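Local coordinates for L protein (CAS virus, PDB 5MV0) that forms the N-terminal part of a reptarenavirus polymerase and is probably the endonuclease that cleaves host mRNA in cap-snatching, at residues 11-16 with 201-206; 43-48 with 160-165. All blocks are in the same frame, centred on the assembly; numbering follows the deposited sequence. Where two conformers were deposited one is given.

Contact 1 (11-16 with 201-206); sequences KNVILE and SEFSGT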
ATOM      1  N   LYS B  11       4.190  10.651  -8.115  1.00 12.44           N
ATOM      2  CA  LYS B  11       3.758  10.410  -6.736  1.00 17.65           C
ATOM      3  C   LYS B  11       2.548   9.488  -6.698  1.00 13.07           C
ATOM      4  O   LYS B  11       2.473   8.565  -5.878  1.00 12.66           O
ATOM      5  CB  LYS B  11       3.436  11.731  -6.032  1.00 18.72           C
ATOM      6  CG  LYS B  11       4.667  12.564  -5.713  1.00 24.60           C
ATOM      7  CD  LYS B  11       4.366  13.673  -4.711  1.00 32.18           C
ATOM      8  CE  LYS B  11       3.567  14.792  -5.343  1.00 39.79           C
ATOM      9  NZ  LYS B  11       4.034  16.123  -4.828  1.00 45.29           N
ATOM     10  N   ASN B  12       1.596   9.717  -7.597  1.00 13.33           N
ATOM     11  CA  ASN B  12       0.417   8.866  -7.652  1.00 11.70           C
ATOM     12  C   ASN B  12       0.777   7.424  -8.032  1.00 15.21           C
ATOM     13  O   ASN B  12       0.254   6.473  -7.436  1.00 11.70           O
ATOM     14  CB  ASN B  12      -0.580   9.476  -8.631  1.00 13.99           C
ATOM     15  CG  ASN B  12      -1.841   8.651  -8.763  1.00 17.68           C
ATOM     16  OD1 ASN B  12      -1.956   7.830  -9.668  1.00 17.76           O
ATOM     17  ND2 ASN B  12      -2.793   8.867  -7.860  1.00 17.04           N
ATOM     18  N   VAL B  13       1.676   7.242  -9.010  1.00 13.55           N
ATOM     19  CA  VAL B  13       2.150   5.898  -9.362  1.00 13.93           C
ATOM     20  C   VAL B  13       2.751   5.209  -8.140  1.00 13.67           C
ATOM     21  O   VAL B  13       2.419   4.061  -7.822  1.00 13.38           O
ATOM     22  CB  VAL B  13       3.178   5.969 -10.512  1.00 14.50           C
ATOM     23  CG1 VAL B  13       3.893   4.611 -10.693  1.00 13.17           C
ATOM     24  CG2 VAL B  13       2.529   6.445 -11.814  1.00 13.31           C
ATOM     25  N   ILE B  14       3.647   5.897  -7.429  1.00 10.96           N
ATOM     26  CA  ILE B  14       4.289   5.274  -6.271  1.00 11.55           C
ATOM     27  C   ILE B  14       3.254   4.951  -5.198  1.00 12.49           C
ATOM     28  O   ILE B  14       3.261   3.859  -4.603  1.00 13.41           O
ATOM     29  CB  ILE B  14       5.409   6.187  -5.734  1.00 12.78           C
ATOM     30  CG1 ILE B  14       6.551   6.298  -6.761  1.00 13.40           C
ATOM     31  CG2 ILE B  14       5.911   5.678  -4.412  1.00 14.53           C
ATOM     32  CD1 ILE B  14       7.675   7.240  -6.308  1.00 14.36           C
ATOM     33  N   LEU B  15       2.339   5.885  -4.943  1.00 13.20           N
ATOM     34  CA  LEU B  15       1.295   5.638  -3.953  1.00 14.34           C
ATOM     35  C   LEU B  15       0.469   4.414  -4.319  1.00 12.68           C
ATOM     36  O   LEU B  15       0.122   3.605  -3.444  1.00 12.87           O
ATOM     37  CB  LEU B  15       0.386   6.865  -3.813  1.00 13.35           C
ATOM     38  CG  LEU B  15       0.975   8.060  -3.043  1.00 18.05           C
ATOM     39  CD1 LEU B  15       0.164   9.339  -3.274  1.00 19.17           C
ATOM     40  CD2 LEU B  15       1.045   7.767  -1.560  1.00 18.65           C
ATOM     41  N   GLU B  16       0.131   4.265  -5.602  1.00 12.93           N
ATOM     42  CA  GLU B  16      -0.678   3.118  -6.004  1.00 14.21           C
ATOM     43  C   GLU B  16       0.095   1.818  -5.842  1.00 16.31           C
ATOM     44  O   GLU B  16      -0.456   0.811  -5.373  1.00 12.02           O
ATOM     45  CB  GLU B  16      -1.160   3.268  -7.453  1.00 13.65           C
ATOM     46  CG  GLU B  16      -2.105   2.136  -7.859  1.00 14.99           C
ATOM     47  CD  GLU B  16      -2.746   2.306  -9.226  1.00 16.76           C
ATOM     48  OE1 GLU B  16      -3.788   1.654  -9.482  1.00 16.46           O
ATOM     49  OE2 GLU B  16      -2.213   3.078 -10.052  1.00 18.38           O
ATOM     50  N   SER B 201       1.381   6.503 -25.091  1.00 24.62           N
ATOM     51  CA  SER B 201       0.003   6.690 -24.668  1.00 30.96           C
ATOM     52  C   SER B 201      -0.063   7.563 -23.417  1.00 28.68           C
ATOM     53  O   SER B 201       0.855   7.582 -22.593  1.00 24.73           O
ATOM     54  CB  SER B 201      -0.658   5.344 -24.389  1.00 28.13           C
ATOM     55  OG  SER B 201      -0.003   4.717 -23.304  1.00 34.62           O
ATOM     56  N   GLU B 202      -1.167   8.289 -23.279  1.00 25.41           N
ATOM     57  CA  GLU B 202      -1.365   9.097 -22.086  1.00 30.75           C
ATOM     58  C   GLU B 202      -1.612   8.191 -20.887  1.00 27.66           C
ATOM     59  O   GLU B 202      -2.261   7.150 -20.999  1.00 31.19           O
ATOM     60  CB  GLU B 202      -2.537  10.066 -22.273  1.00 41.27           C
ATOM     61  CG  GLU B 202      -3.297  10.371 -20.977  1.00 49.92           C
ATOM     62  CD  GLU B 202      -4.020  11.708 -20.996  1.00 67.31           C
ATOM     63  OE1 GLU B 202      -3.838  12.475 -21.970  1.00 72.80           O
ATOM     64  OE2 GLU B 202      -4.763  11.996 -20.028  1.00 66.15           O
ATOM     65  N   PHE B 203      -1.051   8.567 -19.744  1.00 29.63           N
ATOM     66  CA  PHE B 203      -1.285   7.867 -18.490  1.00 22.31           C
ATOM     67  C   PHE B 203      -1.802   8.876 -17.480  1.00 22.72           C
ATOM     68  O   PHE B 203      -1.215   9.950 -17.312  1.00 20.43           O
ATOM     69  CB  PHE B 203      -0.016   7.188 -17.962  1.00 22.99           C
ATOM     70  CG  PHE B 203      -0.213   6.507 -16.633  1.00 23.10           C
ATOM     71  CD1 PHE B 203      -0.807   5.250 -16.561  1.00 22.72           C
ATOM     72  CD2 PHE B 203       0.187   7.126 -15.455  1.00 21.19           C
ATOM     73  CE1 PHE B 203      -1.006   4.620 -15.329  1.00 18.15           C
ATOM     74  CE2 PHE B 203      -0.007   6.504 -14.233  1.00 18.71           C
ATOM     75  CZ  PHE B 203      -0.607   5.248 -14.172  1.00 17.32           C
ATOM     76  N   SER B 204      -2.903   8.542 -16.815  1.00 21.15           N
ATOM     77  CA  SER B 204      -3.526   9.499 -15.921  1.00 20.68           C
ATOM     78  C   SER B 204      -3.511   9.073 -14.458  1.00 22.13           C
ATOM     79  O   SER B 204      -3.951   9.852 -13.606  1.00 23.37           O
ATOM     80  CB  SER B 204      -4.967   9.776 -16.370  1.00 26.45           C
ATOM     81  OG  SER B 204      -5.757   8.603 -16.266  1.00 33.27           O
ATOM     82  N   GLY B 205      -3.007   7.875 -14.131  1.00 18.77           N
ATOM     83  CA  GLY B 205      -2.957   7.501 -12.714  1.00 21.29           C
ATOM     84  C   GLY B 205      -4.344   7.248 -12.140  1.00 19.25           C
ATOM     85  O   GLY B 205      -5.318   7.057 -12.870  1.00 21.62           O
ATOM     86  N   THR B 206      -4.435   7.258 -10.809  1.00 15.17           N
ATOM     87  CA  THR B 206      -5.722   6.960 -10.181  1.00 18.04           C
ATOM     88  C   THR B 206      -6.549   8.229  -9.996  1.00 21.97           C
ATOM     89  O   THR B 206      -6.018   9.328  -9.834  1.00 19.76           O
ATOM     90  CB  THR B 206      -5.577   6.266  -8.820  1.00 15.53           C
ATOM     91  OG1 THR B 206      -5.081   7.188  -7.836  1.00 14.58           O
ATOM     92  CG2 THR B 206      -4.657   5.040  -8.904  1.00 16.16           C
TER
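Asn12 swings its amide off helix 4-20 with CG anti to the backbone N (chi1 180°), and chi2 of -95° turns the amide so that both its ends meet Thr206. Thr206 in turn holds OG1 between its own backbone N and carbonyl carbon (chi1 71°), on the side facing Asn12. Two hydrogen bonds result. Thr206 N donates to Asn12 OD1 at 2.8 Å, from a position tilted out of the carbonyl plane. Asn12 ND2 donates to Thr206 OG1, also at 2.8 Å; this bond is nearly straight, and OG1 lies in the amide plane. The buried amide is gripped at both ends. A flip would set ND2 against the N-H of Thr206, so the two bonds fix which end is oxygen. Segment 201-206 belongs to the last residues of this N-terminal fragment, after helix 196-200, which return without regular structure to lie on the first helix of the cap-snatching domain. Gly205 passes close to the amide, its CA 3.2 Å from Asn12 OD1, and has a positive phi, which favours glycine. One turn along the helix, the extended Glu16 side chain brings its carboxylate against the methyl of Thr206, with Glu16 OE2 3.3 Å from Thr206 CG2. The polar partner of Glu16 lies elsewhere: OE1 accepts a hydrogen bond from Asp32 N of the second subunit. Val13 meets Phe203 obliquely, Val13 CG2 lying 3.5 Å from Phe203 CE2. The backbone N of Gly205 sits over one face of the same ring, toward its rim. Gly205 O accepts a bond from Lys11 NZ of the second subunit.

Contact 2 (43-48 with 160-165); sequences RLRATI and ELLKLS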
ATOM      1  N   ARG B  43      14.738   3.397  -7.465  1.00 12.62           N
ATOM      2  CA  ARG B  43      15.002   2.294  -6.380  0.54 17.30           C
ATOM      3  C   ARG B  43      13.778   1.278  -6.150  1.00 16.01           C
ATOM      4  O   ARG B  43      13.876   0.043  -6.092  1.00 13.01           O
ATOM      5  CB  ARG B  43      15.351   2.948  -5.043  0.54 17.05           C
ATOM      6  CG  ARG B  43      15.664   1.927  -3.946  0.54 20.17           C
ATOM      7  CD  ARG B  43      15.070   2.350  -2.614  0.54 24.91           C
ATOM      8  NE  ARG B  43      13.874   3.129  -2.870  0.54 29.46           N
ATOM      9  CZ  ARG B  43      12.656   2.624  -3.013  0.54 24.95           C
ATOM     10  NH1 ARG B  43      12.442   1.301  -2.880  0.54 13.22           N
ATOM     11  NH2 ARG B  43      11.666   3.460  -3.277  0.54 10.97           N
ATOM     12  N   LEU B  44      12.599   1.884  -6.252  1.00 14.02           N
ATOM     13  CA  LEU B  44      11.414   1.037  -6.098  1.00 14.75           C
ATOM     14  C   LEU B  44      11.307   0.020  -7.230  1.00 13.10           C
ATOM     15  O   LEU B  44      10.951  -1.146  -7.007  1.00 14.52           O
ATOM     16  CB  LEU B  44      10.166   1.916  -6.038  1.00 10.25           C
ATOM     17  CG  LEU B  44       8.822   1.217  -5.769  1.00 16.04           C
ATOM     18  CD1 LEU B  44       8.852   0.485  -4.424  1.00 12.67           C
ATOM     19  CD2 LEU B  44       7.649   2.218  -5.859  1.00 15.98           C
ATOM     20  N   ARG B  45      11.611   0.439  -8.453  1.00 11.73           N
ATOM     21  CA  ARG B  45      11.615  -0.502  -9.570  1.00 16.42           C
ATOM     22  C   ARG B  45      12.518  -1.702  -9.281  1.00 14.88           C
ATOM     23  O   ARG B  45      12.119  -2.864  -9.471  1.00 17.55           O
ATOM     24  CB  ARG B  45      12.048   0.245 -10.827  1.00 14.33           C
ATOM     25  CG  ARG B  45      12.299  -0.582 -12.051  1.00 16.22           C
ATOM     26  CD  ARG B  45      12.534   0.370 -13.229  1.00 19.02           C
ATOM     27  NE  ARG B  45      12.826  -0.356 -14.453  1.00 21.81           N
ATOM     28  CZ  ARG B  45      14.047  -0.726 -14.823  1.00 24.24           C
ATOM     29  NH1 ARG B  45      15.098  -0.430 -14.062  1.00 22.63           N
ATOM     30  NH2 ARG B  45      14.217  -1.396 -15.950  1.00 22.86           N
ATOM     31  N   ALA B  46      13.736  -1.435  -8.796  1.00 14.71           N
ATOM     32  CA  ALA B  46      14.666  -2.511  -8.465  1.00 13.12           C
ATOM     33  C   ALA B  46      14.168  -3.335  -7.284  1.00 15.29           C
ATOM     34  O   ALA B  46      14.344  -4.560  -7.263  1.00 13.70           O
ATOM     35  CB  ALA B  46      16.054  -1.933  -8.165  1.00 14.04           C
ATOM     36  N   THR B  47      13.556  -2.683  -6.287  1.00 12.35           N
ATOM     37  CA  THR B  47      13.081  -3.402  -5.100  1.00 12.67           C
ATOM     38  C   THR B  47      11.903  -4.318  -5.431  1.00 15.92           C
ATOM     39  O   THR B  47      11.774  -5.404  -4.851  1.00 15.82           O
ATOM     40  CB  THR B  47      12.684  -2.410  -3.998  1.00 20.66           C
ATOM     41  OG1 THR B  47      13.818  -1.621  -3.629  1.00 17.68           O
ATOM     42  CG2 THR B  47      12.215  -3.138  -2.778  1.00 27.49           C
ATOM     43  N   ILE B  48      11.015  -3.880  -6.329  1.00 15.04           N
ATOM     44  CA  ILE B  48       9.919  -4.739  -6.786  1.00 17.41           C
ATOM     45  C   ILE B  48      10.472  -6.012  -7.434  1.00 20.15           C
ATOM     46  O   ILE B  48      10.015  -7.135  -7.159  1.00 15.89           O
ATOM     47  CB  ILE B  48       9.003  -3.953  -7.748  1.00 17.62           C
ATOM     48  CG1 ILE B  48       8.312  -2.797  -6.992  1.00 14.59           C
ATOM     49  CG2 ILE B  48       7.979  -4.875  -8.408  1.00 15.72           C
ATOM     50  CD1 ILE B  48       7.575  -1.803  -7.902  1.00 17.15           C
ATOM     51  N   GLU B 160       5.710   3.173 -15.783  1.00 13.99           N
ATOM     52  CA  GLU B 160       5.596   4.595 -15.453  1.00 15.18           C
ATOM     53  C   GLU B 160       6.677   5.046 -14.480  1.00 13.14           C
ATOM     54  O   GLU B 160       7.114   6.203 -14.542  1.00 13.92           O
ATOM     55  CB  GLU B 160       4.210   4.900 -14.874  1.00 19.49           C
ATOM     56  CG  GLU B 160       3.090   4.744 -15.879  1.00 17.47           C
ATOM     57  CD  GLU B 160       3.191   5.732 -17.035  1.00 19.98           C
ATOM     58  OE1 GLU B 160       3.694   6.852 -16.828  1.00 22.82           O
ATOM     59  OE2 GLU B 160       2.782   5.383 -18.161  1.00 23.07           O
ATOM     60  N   LEU B 161       7.109   4.170 -13.567  1.00 12.65           N
ATOM     61  CA  LEU B 161       8.234   4.527 -12.700  1.00 16.26           C
ATOM     62  C   LEU B 161       9.440   4.904 -13.541  1.00 18.87           C
ATOM     63  O   LEU B 161      10.128   5.892 -13.265  1.00 13.83           O
ATOM     64  CB  LEU B 161       8.606   3.362 -11.779  1.00 13.15           C
ATOM     65  CG  LEU B 161       7.646   2.958 -10.668  1.00 16.00           C
ATOM     66  CD1 LEU B 161       8.307   1.851  -9.871  1.00 13.28           C
ATOM     67  CD2 LEU B 161       7.332   4.183  -9.780  1.00 12.33           C
ATOM     68  N   LEU B 162       9.687   4.127 -14.588  1.00 16.58           N
ATOM     69  CA  LEU B 162      10.851   4.336 -15.443  1.00 15.74           C
ATOM     70  C   LEU B 162      10.675   5.563 -16.337  1.00 17.74           C
ATOM     71  O   LEU B 162      11.568   6.411 -16.426  1.00 15.96           O
ATOM     72  CB  LEU B 162      11.077   3.073 -16.274  1.00 15.98           C
ATOM     73  CG  LEU B 162      12.207   3.074 -17.316  1.00 22.58           C
ATOM     74  CD1 LEU B 162      13.568   3.114 -16.627  1.00 18.99           C
ATOM     75  CD2 LEU B 162      12.074   1.851 -18.245  1.00 20.21           C
ATOM     76  N   LYS B 163       9.528   5.673 -17.012  1.00 15.37           N
ATOM     77  CA  LYS B 163       9.333   6.779 -17.942  1.00 13.28           C
ATOM     78  C   LYS B 163       9.263   8.123 -17.220  1.00 18.24           C
ATOM     79  O   LYS B 163       9.834   9.118 -17.692  1.00 17.18           O
ATOM     80  CB  LYS B 163       8.057   6.574 -18.763  1.00 17.62           C
ATOM     81  CG  LYS B 163       7.786   7.791 -19.643  1.00 25.97           C
ATOM     82  CD  LYS B 163       6.504   7.714 -20.395  1.00 30.09           C
ATOM     83  CE  LYS B 163       6.384   8.924 -21.305  1.00 38.11           C
ATOM     84  NZ  LYS B 163       5.145   8.841 -22.126  1.00 37.62           N
ATOM     85  N   LEU B 164       8.551   8.186 -16.087  1.00 15.74           N
ATOM     86  CA  LEU B 164       8.377   9.468 -15.407  1.00 13.03           C
ATOM     87  C   LEU B 164       9.655   9.898 -14.708  1.00 16.92           C
ATOM     88  O   LEU B 164       9.971  11.091 -14.670  1.00 17.57           O
ATOM     89  CB  LEU B 164       7.223   9.406 -14.406  1.00 13.45           C
ATOM     90  CG  LEU B 164       5.846   9.170 -15.038  1.00 17.18           C
ATOM     91  CD1 LEU B 164       4.766   9.011 -13.969  1.00 15.18           C
ATOM     92  CD2 LEU B 164       5.495  10.295 -16.024  1.00 18.14           C
ATOM     93  N   SER B 165      10.402   8.947 -14.142  1.00 14.17           N
ATOM     94  CA  SER B 165      11.672   9.319 -13.528  0.67 17.17           C
ATOM     95  C   SER B 165      12.665   9.812 -14.581  1.00 17.03           C
ATOM     96  O   SER B 165      13.370  10.803 -14.346  1.00 16.92           O
ATOM     97  CB  SER B 165      12.248   8.146 -12.732  0.67 15.18           C
ATOM     98  OG  SER B 165      12.693   7.108 -13.578  0.67 17.09           O
TER
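Leu161 points from helix 160-165 toward helix 43-48, and one of its methyls makes most of the contact. CB leads to CG, which stands anti to the carbonyl carbon (chi1 -69°) and carries CD1 toward Arg45. CD1 is the tip that touches the facing helix. Leu161 CD1 lies 3.9 Å from Arg45 N, and Arg45 CB is nearly as close, so the methyl rests against backbone as well as side chain. Leu161 CD1 is also 4.1 Å from Leu44 CD2, with Ile48 CD1 at a similar distance. The Leu44 and Leu161 side chains cross at about a right angle. CD2, the other branch, turns to helix 4-20, where Leu161 packs on Val13 and Ile17.

A second point of touch lies beside the first. Arg45 is extended from CG to NE, which brings its guanidinium beside Leu162. Leu162 CD1 sits over one face of that group, offset toward the rim, and is 4.2 Å from Arg45 NE. This is van der Waals packing, and no hydrogen bond joins the two segments.

Segments 43-48 and 160-165 run nearly antiparallel, with 162° between their directions and their axes 9.9 Å apart at closest approach. Both belong to the helical part of the cap-snatching domain, a member of the PDDEXK nuclease clan. In sequence, the strands of the mixed sheet lie between helix 34-57 and helix 155-170. In space, helix 4-20 flanks the helix pair through Leu161 and Ile48. Helix 181-192 also borders it, with Leu187 touching both Arg45 and Leu162.

Contacts 1 and 2 have centres about 12 Å apart and meet along helix 155-170. Val13 CG1 of contact 1 lies 3.6 Å from Leu161 CD2 of contact 2. Ile14 CG1 is 3.8 Å from Leu161 CD2. Phe203 CB also packs at 3.3 Å from Glu160 OE2. Helix 4-20 thus carries segment 201-206 and also packs on the helix pair. The span between the segments of contact 2 falls within the much longer span between those of contact 1. The centre of contact 2 is about 9 Å from the centre of the chain, and the contact is made within one subunit. The centre of contact 1 is about 20 Å from the chain centre, where two other subunits pack on it.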